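Local coordinates for protein 16S rRNA (guanine(1405)-N(7))-methyltransferase (Klebsiella pneumoniae, PDB 6PI9) that probably methylates the N7 position of guanosine 1405 in 16S rRNA with S-adenosyl-L-methionine as methyl donor, conferring resistance to aminoglycosides, at residues G123-P126 with I127-G130; A165-L168 with L169-I172; A91-R94 with E95-P98. One frame throughout, in Å; residues are numbered along the deposited sequence.

Contact 1 (G123-P126 with I127-G130); sequences GLNP and ILLG. With SAH (S-adenosyl-L-homocysteine), chain B.
Asn125 and Leu129 meet one turn apart at the start of helix 125-131, and this is the tight part of the contact. The backbone pair Leu129 N and Asn125 O is joined by a short, nearly straight hydrogen bond (2.9 Å, N-H...O 168°). Beside it the Asn125 carboxamide straddles two leucines. With CG turned away from its own backbone N (chi1 -174°), ND2 lies 3.5 Å from Leu129 CD1, while OD1 faces Leu128 CD2 at 4.0 Å. The amide nitrogen is not spent on the leucine: it donates a hydrogen bond to Asp119 OD2 in strand 117-120, which helps to fix the rotation of the group. Gly130 N follows with a bond of 2.9 Å to Pro126 O.

The packing slackens at the N-cap residue, Leu124. Its carbonyl O takes Ile127 N at 3.1 Å, but the bond is bent to 142°, and the two side chains meet only through their ends, Leu124 CD2 to Ile127 CD1 at 4.3 Å. This looser side does not face solvent, because Leu87 of helix 83-87 touches both side chains and helix 144-157 meets them through Leu149 and Thr153.

On the cofactor side, Gly123, with a positive phi that favours glycine, lies with CA 3.8 Å from O3' of S-adenosyl-L-homocysteine (SAH); its N is hydrogen-bonded to Asp141 OD2. Asn125 CB lies 3.9 Å from SAH OXT, at the amino acid end of the ligand. A glycine-containing turn after a first parallel strand, leading straight into the helix of a beta-alpha-beta unit and bordering the cofactor, is the hallmark of the Rossmann-like methyltransferase fold.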
ATOM      1  N   GLY A 123       0.539   6.891  13.542  1.00 36.44           N
ATOM      2  CA  GLY A 123       1.795   6.592  12.866  1.00 36.98           C
ATOM      3  C   GLY A 123       2.920   7.386  13.482  1.00 41.56           C
ATOM      4  O   GLY A 123       3.045   7.457  14.697  1.00 42.94           O
ATOM      5  N   LEU A 124       3.717   8.062  12.646  1.00 42.96           N
ATOM      6  CA  LEU A 124       4.723   8.989  13.164  1.00 46.64           C
ATOM      7  C   LEU A 124       4.290  10.454  13.083  1.00 42.44           C
ATOM      8  O   LEU A 124       5.100  11.347  13.317  1.00 43.09           O
ATOM      9  CB  LEU A 124       6.043   8.816  12.429  1.00 53.86           C
ATOM     10  CG  LEU A 124       6.693   7.440  12.568  1.00 56.10           C
ATOM     11  CD1 LEU A 124       7.977   7.420  11.728  1.00 56.03           C
ATOM     12  CD2 LEU A 124       7.006   7.051  14.048  1.00 57.17           C
ATOM     13  N   ASN A 125       3.028  10.725  12.759  1.00 42.31           N
ATOM     14  CA  ASN A 125       2.618  12.111  12.556  1.00 42.68           C
ATOM     15  C   ASN A 125       2.837  13.011  13.775  1.00 45.55           C
ATOM     16  O   ASN A 125       3.076  14.215  13.572  1.00 48.92           O
ATOM     17  CB  ASN A 125       1.151  12.144  12.119  1.00 41.40           C
ATOM     18  CG  ASN A 125       0.708  13.551  11.749  1.00 49.52           C
ATOM     19  OD1 ASN A 125       1.232  14.144  10.785  1.00 45.44           O
ATOM     20  ND2 ASN A 125      -0.220  14.102  12.525  1.00 50.52           N
ATOM     21  N   PRO A 126       2.748  12.538  15.028  1.00 43.89           N
ATOM     22  CA  PRO A 126       2.964  13.469  16.166  1.00 40.92           C
ATOM     23  C   PRO A 126       4.369  14.017  16.251  1.00 47.72           C
ATOM     24  O   PRO A 126       4.583  15.088  16.854  1.00 52.57           O
ATOM     25  CB  PRO A 126       2.584  12.619  17.387  1.00 43.48           C
ATOM     26  CG  PRO A 126       2.079  11.226  16.770  1.00 38.80           C
ATOM     27  CD  PRO A 126       1.867  11.391  15.396  1.00 41.61           C
ATOM     28  N   ILE A 127       5.344  13.339  15.649  1.00 49.10           N
ATOM     29  CA  ILE A 127       6.681  13.918  15.569  1.00 52.19           C
ATOM     30  C   ILE A 127       6.713  15.062  14.549  1.00 52.78           C
ATOM     31  O   ILE A 127       7.323  16.107  14.789  1.00 62.50           O
ATOM     32  CB  ILE A 127       7.696  12.819  15.236  1.00 55.37           C
ATOM     33  CG1 ILE A 127       7.712  11.781  16.361  1.00 56.89           C
ATOM     34  CG2 ILE A 127       9.090  13.427  15.012  1.00 59.63           C
ATOM     35  CD1 ILE A 127       8.564  10.575  16.058  1.00 56.74           C
ATOM     36  N   LEU A 128       6.043  14.888  13.409  1.00 48.79           N
ATOM     37  CA  LEU A 128       5.907  15.969  12.430  1.00 51.42           C
ATOM     38  C   LEU A 128       5.208  17.178  13.040  1.00 57.81           C
ATOM     39  O   LEU A 128       5.732  18.298  12.990  1.00 63.26           O
ATOM     40  CB  LEU A 128       5.148  15.464  11.199  1.00 51.52           C
ATOM     41  CG  LEU A 128       4.908  16.458  10.057  1.00 52.59           C
ATOM     42  CD1 LEU A 128       6.240  17.144   9.677  1.00 60.27           C
ATOM     43  CD2 LEU A 128       4.334  15.710   8.875  1.00 51.84           C
ATOM     44  N   LEU A 129       4.018  16.963  13.616  1.00 53.16           N
ATOM     45  CA  LEU A 129       3.325  18.004  14.383  1.00 53.77           C
ATOM     46  C   LEU A 129       4.218  18.679  15.404  1.00 57.32           C
ATOM     47  O   LEU A 129       4.280  19.912  15.488  1.00 64.17           O
ATOM     48  CB  LEU A 129       2.134  17.398  15.117  1.00 52.59           C
ATOM     49  CG  LEU A 129       1.014  16.898  14.244  1.00 55.42           C
ATOM     50  CD1 LEU A 129      -0.078  16.316  15.173  1.00 58.21           C
ATOM     51  CD2 LEU A 129       0.535  18.061  13.431  1.00 57.62           C
ATOM     52  N   GLY A 130       4.847  17.896  16.262  1.00 55.63           N
ATOM     53  CA  GLY A 130       5.611  18.496  17.332  1.00 52.82           C
ATOM     54  C   GLY A 130       6.707  19.408  16.830  1.00 62.03           C
ATOM     55  O   GLY A 130       7.006  20.441  17.450  1.00 63.97           O
TER
HETATM   56  N   SAH B 301      -2.583   9.177  10.538  1.00 31.10           N
HETATM   57  CA  SAH B 301      -1.173   8.886  10.196  1.00 37.56           C
HETATM   58  CB  SAH B 301      -1.015   7.445   9.746  1.00 32.30           C
HETATM   59  CG  SAH B 301      -1.943   6.950   8.599  1.00 33.14           C
HETATM   60  SD  SAH B 301      -1.413   5.282   7.993  1.00 39.99           S
HETATM   61  C   SAH B 301      -0.673   9.832   9.087  1.00 42.37           C
HETATM   62  O   SAH B 301      -1.536  10.326   8.333  1.00 39.26           O
HETATM   63  OXT SAH B 301       0.541  10.063   8.914  1.00 39.30           O
HETATM   64  C5' SAH B 301      -2.727   4.274   8.807  1.00 39.29           C
HETATM   65  C4' SAH B 301      -2.432   3.966  10.305  1.00 38.86           C
HETATM   66  O4' SAH B 301      -3.597   3.364  10.912  1.00 37.65           O
HETATM   67  C3' SAH B 301      -1.224   3.043  10.635  1.00 40.94           C
HETATM   68  O3' SAH B 301      -0.310   3.708  11.530  1.00 41.88           O
HETATM   69  C2' SAH B 301      -1.830   1.826  11.330  1.00 38.14           C
HETATM   70  O2' SAH B 301      -0.963   1.389  12.380  1.00 39.56           O
HETATM   71  C1' SAH B 301      -3.109   2.449  11.910  1.00 34.99           C
HETATM   72  N9  SAH B 301      -4.202   1.513  12.093  1.00 32.75           N
HETATM   73  C8  SAH B 301      -4.732   0.663  11.156  1.00 35.06           C
HETATM   74  N7  SAH B 301      -5.823   0.058  11.713  1.00 34.29           N
HETATM   75  C5  SAH B 301      -5.927   0.486  13.011  1.00 32.95           C
HETATM   76  C6  SAH B 301      -6.778   0.185  14.050  1.00 34.53           C
HETATM   77  N6  SAH B 301      -7.718  -0.733  13.956  1.00 31.44           N
HETATM   78  N1  SAH B 301      -6.641   0.892  15.233  1.00 30.01           N
HETATM   79  C2  SAH B 301      -5.640   1.786  15.411  1.00 30.24           C
HETATM   80  N3  SAH B 301      -4.768   2.092  14.400  1.00 33.28           N
HETATM   81  C4  SAH B 301      -4.947   1.425  13.225  1.00 30.83           C

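Contact 2 (A165-L168 with L169-I172); sequences ACDL and LSEI. With SAH (S-adenosyl-L-homocysteine), chain B.
The Asp167 carboxylate is met by Leu169 N at OD1, on the anti side and 31° out of its plane, in a nearly straight bond of 2.9 Å. The same oxygen accepts N6 of S-adenosyl-L-homocysteine (SAH) at 3.0 Å. At the adenine edge, Leu168 N donates to SAH N1 (2.9 Å, N-H...N 169°). Leu168 CD1 hangs over one adenine face, 3.8 Å from SAH C2; Cys166 O approaches C2 obliquely, from the side of the ring opposite Leu168 CD1, and Leu169 CD2 lies beyond N6.

The chain turns tightly behind this edge: Ser170 N donates to Asp167 O at 3.0 Å, and Glu171 N adds a weak bond to the same carbonyl. Two waters tie the turn together, one between Asp167 N and Glu171 OE1, the other between Asp167 OD2 and Ser170 OG. Asp167 OD2 is also held by Thr26 and Arg29, and Glu171 pairs with Arg164.

A backbone donor for N1 beside a carboxylate acceptor for N6 matches the hydrogen-bonding pattern of adenine. With Leu169 N, Thr26 and Arg29 fixing the carboxylate, its negative charge is probably well stabilised.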
ATOM      1  N   ALA A 165      -0.947   2.637  22.985  1.00 34.62           N
ATOM      2  CA  ALA A 165      -1.621   1.599  22.192  1.00 33.67           C
ATOM      3  C   ALA A 165      -3.127   1.838  22.070  1.00 33.70           C
ATOM      4  O   ALA A 165      -3.816   2.042  23.073  1.00 33.72           O
ATOM      5  CB  ALA A 165      -1.383   0.266  22.885  1.00 32.81           C
ATOM      6  N   CYS A 166      -3.681   1.613  20.879  1.00 33.55           N
ATOM      7  CA  CYS A 166      -5.136   1.712  20.759  1.00 35.79           C
ATOM      8  C   CYS A 166      -5.595   0.967  19.520  1.00 35.10           C
ATOM      9  O   CYS A 166      -5.119   1.307  18.433  1.00 36.38           O
ATOM     10  CB  CYS A 166      -5.535   3.189  20.573  1.00 39.07           C
ATOM     11  SG  CYS A 166      -7.295   3.376  20.237  1.00 41.35           S
ATOM     12  N   ASP A 167      -6.539   0.037  19.654  1.00 33.06           N
ATOM     13  CA  ASP A 167      -7.158  -0.594  18.473  1.00 34.86           C
ATOM     14  C   ASP A 167      -8.540   0.034  18.320  1.00 28.65           C
ATOM     15  O   ASP A 167      -9.443  -0.251  19.112  1.00 34.18           O
ATOM     16  CB  ASP A 167      -7.225  -2.134  18.589  1.00 34.27           C
ATOM     17  CG  ASP A 167      -7.729  -2.794  17.279  1.00 40.83           C
ATOM     18  OD1 ASP A 167      -8.460  -2.128  16.505  1.00 35.26           O
ATOM     19  OD2 ASP A 167      -7.467  -3.996  17.064  1.00 42.27           O
ATOM     20  N   LEU A 168      -8.697   0.849  17.280  1.00 29.82           N
ATOM     21  CA  LEU A 168      -9.915   1.609  17.004  1.00 35.12           C
ATOM     22  C   LEU A 168     -11.105   0.748  16.560  1.00 39.32           C
ATOM     23  O   LEU A 168     -12.215   1.282  16.374  1.00 34.32           O
ATOM     24  CB  LEU A 168      -9.606   2.663  15.967  1.00 32.39           C
ATOM     25  CG  LEU A 168      -8.669   3.770  16.512  1.00 35.44           C
ATOM     26  CD1 LEU A 168      -8.232   4.589  15.325  1.00 33.69           C
ATOM     27  CD2 LEU A 168      -9.362   4.709  17.523  1.00 32.68           C
ATOM     28  N   LEU A 169     -10.938  -0.565  16.390  1.00 31.75           N
ATOM     29  CA  LEU A 169     -12.079  -1.432  16.184  1.00 35.45           C
ATOM     30  C   LEU A 169     -12.667  -1.900  17.497  1.00 43.44           C
ATOM     31  O   LEU A 169     -13.831  -2.345  17.554  1.00 45.64           O
ATOM     32  CB  LEU A 169     -11.673  -2.670  15.352  1.00 39.84           C
ATOM     33  CG  LEU A 169     -11.959  -2.570  13.831  1.00 45.83           C
ATOM     34  CD1 LEU A 169     -13.396  -2.510  13.661  1.00 52.15           C
ATOM     35  CD2 LEU A 169     -11.478  -1.341  13.179  1.00 41.18           C
ATOM     36  N   SER A 170     -11.890  -1.875  18.565  1.00 40.55           N
ATOM     37  CA  SER A 170     -12.471  -2.317  19.806  1.00 43.93           C
ATOM     38  C   SER A 170     -12.530  -1.219  20.848  1.00 44.01           C
ATOM     39  O   SER A 170     -13.057  -1.458  21.945  1.00 43.79           O
ATOM     40  CB  SER A 170     -11.730  -3.565  20.323  1.00 49.53           C
ATOM     41  OG  SER A 170     -10.355  -3.448  20.094  1.00 50.12           O
ATOM     42  N   GLU A 171     -12.083  -0.003  20.515  1.00 41.95           N
ATOM     43  CA  GLU A 171     -12.132   1.088  21.485  1.00 45.56           C
ATOM     44  C   GLU A 171     -12.545   2.365  20.762  1.00 43.52           C
ATOM     45  O   GLU A 171     -12.004   2.658  19.703  1.00 38.42           O
ATOM     46  CB  GLU A 171     -10.751   1.270  22.148  1.00 47.72           C
ATOM     47  CG  GLU A 171     -10.686   2.423  23.120  1.00 57.18           C
ATOM     48  CD  GLU A 171      -9.264   2.780  23.615  1.00 59.29           C
ATOM     49  OE1 GLU A 171      -8.272   2.031  23.411  1.00 54.43           O
ATOM     50  OE2 GLU A 171      -9.161   3.831  24.259  1.00 57.52           O
ATOM     51  N   ILE A 172     -13.478   3.112  21.324  1.00 40.31           N
ATOM     52  CA  ILE A 172     -13.740   4.488  20.874  1.00 45.20           C
ATOM     53  C   ILE A 172     -13.056   5.389  21.866  1.00 48.17           C
ATOM     54  O   ILE A 172     -13.403   5.347  23.076  1.00 43.22           O
ATOM     55  CB  ILE A 172     -15.250   4.747  20.768  1.00 53.76           C
ATOM     56  CG1 ILE A 172     -15.756   4.137  19.451  1.00 57.22           C
ATOM     57  CG2 ILE A 172     -15.546   6.241  20.802  1.00 57.55           C
ATOM     58  CD1 ILE A 172     -17.213   4.416  19.181  1.00 64.83           C
TER
HETATM   59  N   SAH B 301      -2.583   9.177  10.538  1.00 31.10           N
HETATM   60  CA  SAH B 301      -1.173   8.886  10.196  1.00 37.56           C
HETATM   61  CB  SAH B 301      -1.015   7.445   9.746  1.00 32.30           C
HETATM   62  CG  SAH B 301      -1.943   6.950   8.599  1.00 33.14           C
HETATM   63  SD  SAH B 301      -1.413   5.282   7.993  1.00 39.99           S
HETATM   64  C   SAH B 301      -0.673   9.832   9.087  1.00 42.37           C
HETATM   65  O   SAH B 301      -1.536  10.326   8.333  1.00 39.26           O
HETATM   66  OXT SAH B 301       0.541  10.063   8.914  1.00 39.30           O
HETATM   67  C5' SAH B 301      -2.727   4.274   8.807  1.00 39.29           C
HETATM   68  C4' SAH B 301      -2.432   3.966  10.305  1.00 38.86           C
HETATM   69  O4' SAH B 301      -3.597   3.364  10.912  1.00 37.65           O
HETATM   70  C3' SAH B 301      -1.224   3.043  10.635  1.00 40.94           C
HETATM   71  O3' SAH B 301      -0.310   3.708  11.530  1.00 41.88           O
HETATM   72  C2' SAH B 301      -1.830   1.826  11.330  1.00 38.14           C
HETATM   73  O2' SAH B 301      -0.963   1.389  12.380  1.00 39.56           O
HETATM   74  C1' SAH B 301      -3.109   2.449  11.910  1.00 34.99           C
HETATM   75  N9  SAH B 301      -4.202   1.513  12.093  1.00 32.75           N
HETATM   76  C8  SAH B 301      -4.732   0.663  11.156  1.00 35.06           C
HETATM   77  N7  SAH B 301      -5.823   0.058  11.713  1.00 34.29           N
HETATM   78  C5  SAH B 301      -5.927   0.486  13.011  1.00 32.95           C
HETATM   79  C6  SAH B 301      -6.778   0.185  14.050  1.00 34.53           C
HETATM   80  N6  SAH B 301      -7.718  -0.733  13.956  1.00 31.44           N
HETATM   81  N1  SAH B 301      -6.641   0.892  15.233  1.00 30.01           N
HETATM   82  C2  SAH B 301      -5.640   1.786  15.411  1.00 30.24           C
HETATM   83  N3  SAH B 301      -4.768   2.092  14.400  1.00 33.28           N
HETATM   84  C4  SAH B 301      -4.947   1.425  13.225  1.00 30.83           C
HETATM   85  O   HOH W   1      -7.393  -0.239  22.358  1.00 44.00           O
HETATM   86  O   HOH W   2      -8.594  -5.586  19.034  1.00 56.51           O

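Contact 3 (A91-R94 with E95-P98); sequences ASTR and ERLP. With SAH (S-adenosyl-L-homocysteine), chain B.
Glu95 N donates to Ala91 O (3.1 Å, N-H...O 161°) as a regular alpha-helical bond in the short helix 91-96, but the next donor is held less well: Arg96 N has weak bonds to Ser92 O and Thr93 O, while Leu97 N bonds to Thr93 O at 2.9 Å with a further weak link to Arg94 O. The helix belongs to the cofactor pocket of this Rossmann-like methyltransferase, and through Arg96 it holds the carboxylate of S-adenosyl-L-homocysteine (SAH). The Arg96 chain starts out extended and bends at chi3 (-63°), which brings the guanidinium back beside the first turn. Ser92 O lies over one of its faces, whereas the ligand carboxylate comes to its edge: NH1 donates to SAH OXT at 3.0 Å in a nearly straight bond, and NH2 to SAH O at 2.6 Å. Two donors on two oxygens would hold the carboxylate against rotation, and a salt bridge from NE to Glu252 orients the guanidinium from behind.

Elsewhere along the helix, the Glu95 chain runs extended alongside the Ala91 carbonyl, CG 3.1 Å from Ala91 O, and its OE1 pairs with Lys184. Leu97 CG packs 3.4 Å from Thr93 O. Arg94, bent at chi3, makes a hydrogen bond from NE to Thr50 OG1 of the second subunit. A single water joins the two segments near the ligand, 2.6 Å from Ser92 OG and donating to Glu95 OE1 at 3.0 Å.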
ATOM      1  N   ALA A  91       5.402   5.723   5.520  1.00 58.01           N
ATOM      2  CA  ALA A  91       4.813   6.076   4.228  1.00 61.12           C
ATOM      3  C   ALA A  91       3.873   7.277   4.329  1.00 60.16           C
ATOM      4  O   ALA A  91       3.893   8.164   3.467  1.00 55.40           O
ATOM      5  CB  ALA A  91       4.070   4.869   3.654  1.00 57.77           C
ATOM      6  N   SER A  92       3.046   7.336   5.386  1.00 51.79           N
ATOM      7  CA  SER A  92       2.068   8.429   5.489  1.00 49.21           C
ATOM      8  C   SER A  92       2.721   9.780   5.796  1.00 52.76           C
ATOM      9  O   SER A  92       2.247  10.829   5.315  1.00 53.21           O
ATOM     10  CB  SER A  92       1.021   8.092   6.562  1.00 46.03           C
ATOM     11  OG  SER A  92       0.405   6.833   6.299  1.00 45.16           O
ATOM     12  N   THR A  93       3.806   9.800   6.591  1.00 52.34           N
ATOM     13  CA  THR A  93       4.444  11.092   6.854  1.00 55.90           C
ATOM     14  C   THR A  93       5.295  11.548   5.672  1.00 62.04           C
ATOM     15  O   THR A  93       5.290  12.738   5.319  1.00 57.54           O
ATOM     16  CB  THR A  93       5.288  11.057   8.133  1.00 54.83           C
ATOM     17  OG1 THR A  93       5.930   9.782   8.256  1.00 56.34           O
ATOM     18  CG2 THR A  93       4.404  11.361   9.365  1.00 51.70           C
ATOM     19  N   ARG A  94       5.997  10.621   5.022  1.00 59.30           N
ATOM     20  CA  ARG A  94       6.768  11.030   3.857  1.00 63.26           C
ATOM     21  C   ARG A  94       5.857  11.626   2.788  1.00 66.01           C
ATOM     22  O   ARG A  94       6.206  12.634   2.162  1.00 62.98           O
ATOM     23  CB  ARG A  94       7.553   9.858   3.296  1.00 66.76           C
ATOM     24  CG  ARG A  94       8.455  10.285   2.146  1.00 69.94           C
ATOM     25  CD  ARG A  94       9.032   9.082   1.444  1.00 73.92           C
ATOM     26  NE  ARG A  94       7.991   8.105   1.162  1.00 68.84           N
ATOM     27  CZ  ARG A  94       8.022   6.845   1.577  1.00 72.64           C
ATOM     28  NH1 ARG A  94       9.062   6.408   2.264  1.00 76.71           N
ATOM     29  NH2 ARG A  94       7.022   6.022   1.287  1.00 66.21           N
ATOM     30  N   GLU A  95       4.657  11.046   2.610  1.00 58.14           N
ATOM     31  CA  GLU A  95       3.672  11.641   1.710  1.00 56.64           C
ATOM     32  C   GLU A  95       3.424  13.109   2.032  1.00 56.07           C
ATOM     33  O   GLU A  95       3.288  13.934   1.116  1.00 58.77           O
ATOM     34  CB  GLU A  95       2.362  10.841   1.768  1.00 54.82           C
ATOM     35  CG  GLU A  95       2.485   9.493   1.089  1.00 59.76           C
ATOM     36  CD  GLU A  95       1.335   8.509   1.330  1.00 64.83           C
ATOM     37  OE1 GLU A  95       0.406   8.771   2.150  1.00 56.62           O
ATOM     38  OE2 GLU A  95       1.387   7.422   0.698  1.00 71.88           O
ATOM     39  N   ARG A  96       3.385  13.458   3.325  1.00 54.82           N
ATOM     40  CA  ARG A  96       2.996  14.785   3.794  1.00 61.11           C
ATOM     41  C   ARG A  96       4.146  15.795   3.859  1.00 66.40           C
ATOM     42  O   ARG A  96       3.877  17.005   3.841  1.00 68.64           O
ATOM     43  CB  ARG A  96       2.357  14.676   5.189  1.00 59.21           C
ATOM     44  CG  ARG A  96       1.526  15.882   5.629  1.00 55.76           C
ATOM     45  CD  ARG A  96       0.704  15.538   6.865  1.00 53.11           C
ATOM     46  NE  ARG A  96      -0.268  14.475   6.572  1.00 47.77           N
ATOM     47  CZ  ARG A  96      -0.183  13.226   7.008  1.00 45.29           C
ATOM     48  NH1 ARG A  96       0.814  12.850   7.824  1.00 45.28           N
ATOM     49  NH2 ARG A  96      -1.150  12.351   6.684  1.00 41.44           N
ATOM     50  N   LEU A  97       5.406  15.331   3.954  1.00 64.56           N
ATOM     51  CA  LEU A  97       6.546  16.235   4.144  1.00 66.06           C
ATOM     52  C   LEU A  97       6.626  17.373   3.132  1.00 68.50           C
ATOM     53  O   LEU A  97       6.825  18.528   3.546  1.00 69.71           O
ATOM     54  CB  LEU A  97       7.847  15.436   4.104  1.00 68.73           C
ATOM     55  CG  LEU A  97       8.152  14.646   5.342  1.00 72.34           C
ATOM     56  CD1 LEU A  97       9.305  13.718   5.024  1.00 78.28           C
ATOM     57  CD2 LEU A  97       8.505  15.621   6.426  1.00 73.83           C
ATOM     58  N   PRO A  98       6.549  17.132   1.825  1.00 66.41           N
ATOM     59  CA  PRO A  98       6.719  18.262   0.895  1.00 68.99           C
ATOM     60  C   PRO A  98       5.618  19.313   0.990  1.00 69.01           C
ATOM     61  O   PRO A  98       5.884  20.494   0.734  1.00 72.33           O
ATOM     62  CB  PRO A  98       6.764  17.578  -0.479  1.00 69.90           C
ATOM     63  CG  PRO A  98       6.137  16.278  -0.307  1.00 74.16           C
ATOM     64  CD  PRO A  98       6.443  15.851   1.110  1.00 66.10           C
TER
HETATM   65  N   SAH B 301      -2.583   9.177  10.538  1.00 31.10           N
HETATM   66  CA  SAH B 301      -1.173   8.886  10.196  1.00 37.56           C
HETATM   67  CB  SAH B 301      -1.015   7.445   9.746  1.00 32.30           C
HETATM   68  CG  SAH B 301      -1.943   6.950   8.599  1.00 33.14           C
HETATM   69  SD  SAH B 301      -1.413   5.282   7.993  1.00 39.99           S
HETATM   70  C   SAH B 301      -0.673   9.832   9.087  1.00 42.37           C
HETATM   71  O   SAH B 301      -1.536  10.326   8.333  1.00 39.26           O
HETATM   72  OXT SAH B 301       0.541  10.063   8.914  1.00 39.30           O
HETATM   73  C5' SAH B 301      -2.727   4.274   8.807  1.00 39.29           C
HETATM   74  C4' SAH B 301      -2.432   3.966  10.305  1.00 38.86           C
HETATM   75  O4' SAH B 301      -3.597   3.364  10.912  1.00 37.65           O
HETATM   76  C3' SAH B 301      -1.224   3.043  10.635  1.00 40.94           C
HETATM   77  O3' SAH B 301      -0.310   3.708  11.530  1.00 41.88           O
HETATM   78  C2' SAH B 301      -1.830   1.826  11.330  1.00 38.14           C
HETATM   79  O2' SAH B 301      -0.963   1.389  12.380  1.00 39.56           O
HETATM   80  C1' SAH B 301      -3.109   2.449  11.910  1.00 34.99           C
HETATM   81  N9  SAH B 301      -4.202   1.513  12.093  1.00 32.75           N
HETATM   82  C8  SAH B 301      -4.732   0.663  11.156  1.00 35.06           C
HETATM   83  N7  SAH B 301      -5.823   0.058  11.713  1.00 34.29           N
HETATM   84  C5  SAH B 301      -5.927   0.486  13.011  1.00 32.95           C
HETATM   85  C6  SAH B 301      -6.778   0.185  14.050  1.00 34.53           C
HETATM   86  N6  SAH B 301      -7.718  -0.733  13.956  1.00 31.44           N
HETATM   87  N1  SAH B 301      -6.641   0.892  15.233  1.00 30.01           N
HETATM   88  C2  SAH B 301      -5.640   1.786  15.411  1.00 30.24           C
HETATM   89  N3  SAH B 301      -4.768   2.092  14.400  1.00 33.28           N
HETATM   90  C4  SAH B 301      -4.947   1.425  13.225  1.00 30.83           C
HETATM   91  O   HOH W   3      -0.419   6.490   3.878  1.00 59.36           O

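In the fold
All three contacts border the same SAH molecule, at different parts of it. Contacts 1 and 3 are buried neighbours, their centres about 11 Å apart, and they touch where Asn125 OD1 packs 3.3 Å from Arg96 NH1; both are turns of short helices near the amino acid end. Contact 2, partly exposed and built on a loop after strand 162-165, lies at the adenine end, with its centre about 24 Å from that of contact 3, across the middle of the chain. Chemistry follows place: contact 1 is largely apolar, contact 3 matches charge with the ligand carboxylate and reaches the second subunit, and contact 2 combines backbone donors, a carboxylate and water.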